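Local coordinates for protein VIRB8 (Agrobacterium tumefaciens, PDB 2CC3) that is thought to play a part in directing T-DNA transfer to plant cells as an inner-membrane component of a type IV secretion system, at residues Asn79-Thr82 with Pro83-Gln87; Ser117-Gly120 with Arg121-Leu124. One frame throughout, in Å; residues are numbered along the deposited sequence.

Contact 1: Asn79-Thr82 with Pro83-Gln87; sequences NDVT and PGVQQ
Val85 O accepts the backbone N-H of Val81 at 3.1 Å (from N to O), and a water sits 2.7 Å from the same oxygen. This is the end of a beta hairpin between strands 69-82 and 85-96. A type II turn from Thr82 to Val85 closes it, with Pro83 and Gly84 at the corners; the positive phi of Gly84, 80°, is the one expected at the second corner. Val85 N returns to Thr82 O at 3.0 Å. Beyond the turn, Asp80 and Gln86 form a non-hydrogen-bonded pair and Asn79 and Gln87 a hydrogen-bonded one, with both of its bonds 2.8 Å from N to O.

Across the non-hydrogen-bonded pair, Gln86 NE2 reaches Asp80 OD1 at 3.1 Å. The oxygen lies near the amide plane, but the amide comes in from above the carboxylate, the two planes standing 79° apart. Gln86 places its amide there by extending its chain, CG anti to the backbone N (chi1 -155°). NE2 also bonds Asn12 of helix 6-23, so one amide ties the hairpin to that helix.

Beside the turn, Val81 CG2 meets Val85 CG1. Thr82 and Val85 run side by side, pointing the same way, with Thr82 OG1 3.4 Å from Val85 CG2.

Contact 2: Ser117-Gly120 with Arg121-Leu124; sequences SLPG and RLRL
Pro119 and Arg123 are joined by the first full turn of the short helix 120-123, for which Pro119 is the N-cap residue. The backbone bonds come first. Arg123 N donates to Pro119 O at 2.9 Å, almost straight at 173°, and Leu122 N adds a weak, bent bond to the same oxygen. One residue on, Leu124 N repeats the pattern with Gly120 O at 3.0 Å. Two N-H groups therefore converge on the N-cap carbonyl, although Arg123 N makes the sounder bond.

The apolar contacts lie along one side of this turn. Leu118 CD2 touches Leu122 CD2 at 4.0 Å, the two side chains crossing at about a right angle, while the Pro119 ring puts CG 4.1 Å from Leu122 CD1. Arg121 adds its aliphatic part, CG resting against Pro119 CB.

Flat-group packing involves Arg123. Its chain leaves with CG anti to the backbone N (chi1 -168°) and then bends at chi2 and chi3, which folds the guanidinium back over the residues before the helix. Leu118 covers one of its faces, CD1 standing 4.1 Å above the plane and displaced toward the rim. The polar end is held elsewhere: NH1 bonds Pro127 O, and NH2 makes a weak bond to Thr116 O. That same NH2 lies 3.8 Å from Leu118 N.

Both contacts belong to the periplasmic VirB8 domain, of the NTF2 clan, and follow one another along the chain. Contact 1 closes the hairpin of strands 69-82 and 85-96, the first two of the four-stranded antiparallel sheet; the chain then runs through strand 102-114 before reaching contact 2, whose short helix 120-123 lies on the connection to strand 130-139. Their centres are 24 Å apart and their nearest atoms about 16 Å, so they do not touch. Each shapes a surface turn between neighbouring strands, one tight, one with a helix inserted. In the homodimer, Leu124 of contact 2 packs on His75 of the second subunit, whereas contact 1 meets no other chain.

Contact 1: Asn79-Thr82 with Pro83-Gln87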
loop_
_atom_site.group_PDB
_atom_site.type_symbol
_atom_site.label_atom_id
_atom_site.label_comp_id
_atom_site.label_asym_id
_atom_site.label_seq_id
_atom_site.Cartn_x
_atom_site.Cartn_y
_atom_site.Cartn_z
ATOM N N ASN A 79 -16.496 8.938 -7.236
ATOM C CA ASN A 79 -17.277 9.748 -8.171
ATOM C C ASN A 79 -16.524 11.046 -8.434
ATOM O O ASN A 79 -16.160 11.753 -7.489
ATOM C CB ASN A 79 -18.708 10.007 -7.626
ATOM C CG ASN A 79 -19.352 8.745 -6.990
ATOM O OD1 ASN A 79 -19.657 7.761 -7.679
ATOM N ND2 ASN A 79 -19.545 8.774 -5.660
ATOM N N ASP A 80 -16.250 11.335 -9.704
ATOM C CA ASP A 80 -15.624 12.601 -10.064
ATOM C C ASP A 80 -16.698 13.672 -10.114
ATOM O O ASP A 80 -17.661 13.550 -10.852
ATOM C CB ASP A 80 -14.870 12.501 -11.395
ATOM C CG ASP A 80 -13.730 11.501 -11.344
ATOM O OD1 ASP A 80 -12.579 11.892 -11.054
ATOM O OD2 ASP A 80 -13.993 10.312 -11.577
ATOM N N VAL A 81 -16.564 14.695 -9.284
ATOM C CA VAL A 81 -17.570 15.753 -9.256
ATOM C C VAL A 81 -17.233 16.886 -10.233
ATOM O O VAL A 81 -18.092 17.315 -11.000
ATOM C CB VAL A 81 -17.879 16.264 -7.817
ATOM C CG1 VAL A 81 -19.261 15.809 -7.385
ATOM C CG2 VAL A 81 -16.852 15.785 -6.832
ATOM N N THR A 82 -15.982 17.346 -10.194
ATOM C CA THR A 82 -15.419 18.320 -11.139
ATOM C C THR A 82 -13.972 17.889 -11.409
ATOM O O THR A 82 -13.444 17.056 -10.670
ATOM C CB THR A 82 -15.472 19.777 -10.581
ATOM O OG1 THR A 82 -15.288 19.776 -9.156
ATOM C CG2 THR A 82 -16.826 20.412 -10.893
ATOM N N PRO A 83 -13.337 18.407 -12.482
ATOM C CA PRO A 83 -11.913 18.118 -12.630
ATOM C C PRO A 83 -11.142 18.496 -11.364
ATOM O O PRO A 83 -11.327 19.598 -10.830
ATOM C CB PRO A 83 -11.499 19.002 -13.816
ATOM C CG PRO A 83 -12.741 19.140 -14.621
ATOM C CD PRO A 83 -13.843 19.228 -13.598
ATOM N N GLY A 84 -10.328 17.562 -10.872
ATOM C CA GLY A 84 -9.548 17.762 -9.656
ATOM C C GLY A 84 -10.264 17.585 -8.321
ATOM O O GLY A 84 -9.684 17.901 -7.278
ATOM N N VAL A 85 -11.511 17.099 -8.357
ATOM C CA VAL A 85 -12.348 16.807 -7.168
ATOM C C VAL A 85 -13.002 15.412 -7.328
ATOM O O VAL A 85 -13.579 15.083 -8.365
ATOM C CB VAL A 85 -13.434 17.933 -6.867
ATOM C CG1 VAL A 85 -14.060 17.775 -5.468
ATOM C CG2 VAL A 85 -12.794 19.323 -6.914
ATOM N N GLN A 86 -12.835 14.572 -6.319
ATOM C CA GLN A 86 -13.419 13.273 -6.338
ATOM C C GLN A 86 -14.058 13.092 -4.964
ATOM O O GLN A 86 -13.507 13.575 -3.950
ATOM C CB GLN A 86 -12.366 12.186 -6.633
ATOM C CG GLN A 86 -12.966 10.909 -7.247
ATOM C CD GLN A 86 -11.914 9.861 -7.700
ATOM O OE1 GLN A 86 -11.323 9.153 -6.868
ATOM N NE2 GLN A 86 -11.724 9.735 -9.026
ATOM N N GLN A 87 -15.239 12.466 -4.943
ATOM C CA GLN A 87 -15.804 12.020 -3.690
ATOM C C GLN A 87 -15.689 10.515 -3.618
ATOM O O GLN A 87 -15.923 9.813 -4.607
ATOM C CB GLN A 87 -17.264 12.483 -3.525
ATOM C CG GLN A 87 -17.361 13.946 -3.182
ATOM C CD GLN A 87 -18.766 14.418 -2.900
ATOM O OE1 GLN A 87 -19.592 14.546 -3.805
ATOM N NE2 GLN A 87 -19.038 14.710 -1.644
HETATM O O HOH W 1 -12.419 14.394 -10.663
#

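Contact 2: Ser117-Gly120 with Arg121-Leu124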
loop_
_atom_site.group_PDB
_atom_site.type_symbol
_atom_site.label_atom_id
_atom_site.label_comp_id
_atom_site.label_asym_id
_atom_site.label_seq_id
_atom_site.Cartn_x
_atom_site.Cartn_y
_atom_site.Cartn_z
ATOM N N SER A 117 6.925 16.954 -11.424
ATOM C CA SER A 117 8.191 16.434 -10.969
ATOM C C SER A 117 8.121 15.989 -9.505
ATOM O O SER A 117 7.466 16.624 -8.686
ATOM C CB SER A 117 9.278 17.481 -11.220
ATOM O OG SER A 117 9.268 18.488 -10.223
ATOM N N LEU A 118 8.755 14.861 -9.199
ATOM C CA LEU A 118 8.791 14.333 -7.835
ATOM C C LEU A 118 10.186 13.775 -7.647
ATOM O O LEU A 118 10.758 13.292 -8.614
ATOM C CB LEU A 118 7.772 13.207 -7.650
ATOM C CG LEU A 118 6.295 13.527 -7.403
ATOM C CD1 LEU A 118 5.553 12.227 -7.383
ATOM C CD2 LEU A 118 6.101 14.236 -6.066
ATOM N N PRO A 119 10.750 13.863 -6.427
ATOM C CA PRO A 119 11.958 13.048 -6.154
ATOM C C PRO A 119 11.692 11.567 -6.428
ATOM O O PRO A 119 10.533 11.130 -6.336
ATOM C CB PRO A 119 12.238 13.287 -4.666
ATOM C CG PRO A 119 11.169 14.170 -4.149
ATOM C CD PRO A 119 10.367 14.718 -5.295
ATOM N N GLY A 120 12.729 10.815 -6.793
ATOM C CA GLY A 120 12.597 9.398 -7.108
ATOM C C GLY A 120 11.875 8.610 -6.049
ATOM O O GLY A 120 10.957 7.864 -6.352
ATOM N N ARG A 121 12.282 8.796 -4.793
ATOM C CA ARG A 121 11.674 8.113 -3.636
ATOM C C ARG A 121 10.156 8.295 -3.512
ATOM O O ARG A 121 9.469 7.428 -2.993
ATOM C CB ARG A 121 12.357 8.561 -2.357
ATOM C CG ARG A 121 12.260 10.081 -2.087
ATOM C CD ARG A 121 13.064 10.502 -0.815
ATOM N NE ARG A 121 12.857 9.642 0.368
ATOM C CZ ARG A 121 11.689 9.439 0.993
ATOM N NH1 ARG A 121 10.575 10.010 0.570
ATOM N NH2 ARG A 121 11.637 8.645 2.053
ATOM N N LEU A 122 9.657 9.429 -4.006
ATOM C CA LEU A 122 8.236 9.747 -4.067
ATOM C C LEU A 122 7.556 9.272 -5.357
ATOM O O LEU A 122 6.474 8.747 -5.329
ATOM C CB LEU A 122 8.012 11.261 -3.872
ATOM C CG LEU A 122 7.885 11.826 -2.452
ATOM C CD1 LEU A 122 9.112 11.669 -1.666
ATOM C CD2 LEU A 122 7.507 13.299 -2.457
ATOM N N ARG A 123 8.213 9.461 -6.488
ATOM C CA ARG A 123 7.731 8.931 -7.763
ATOM C C ARG A 123 7.381 7.432 -7.638
ATOM O O ARG A 123 6.359 6.975 -8.155
ATOM C CB ARG A 123 8.809 9.158 -8.850
ATOM C CG ARG A 123 8.356 8.920 -10.286
ATOM C CD ARG A 123 7.069 9.655 -10.595
ATOM N NE ARG A 123 7.350 10.994 -11.068
ATOM C CZ ARG A 123 6.460 11.839 -11.567
ATOM N NH1 ARG A 123 5.194 11.481 -11.666
ATOM N NH2 ARG A 123 6.852 13.053 -11.990
ATOM N N LEU A 124 8.229 6.695 -6.930
ATOM C CA LEU A 124 8.060 5.252 -6.690
ATOM C C LEU A 124 6.704 4.827 -6.059
ATOM O O LEU A 124 6.256 3.713 -6.261
ATOM C CB LEU A 124 9.225 4.744 -5.822
ATOM C CG LEU A 124 9.433 3.246 -5.616
ATOM C CD1 LEU A 124 9.943 2.535 -6.892
ATOM C CD2 LEU A 124 10.359 3.033 -4.471
#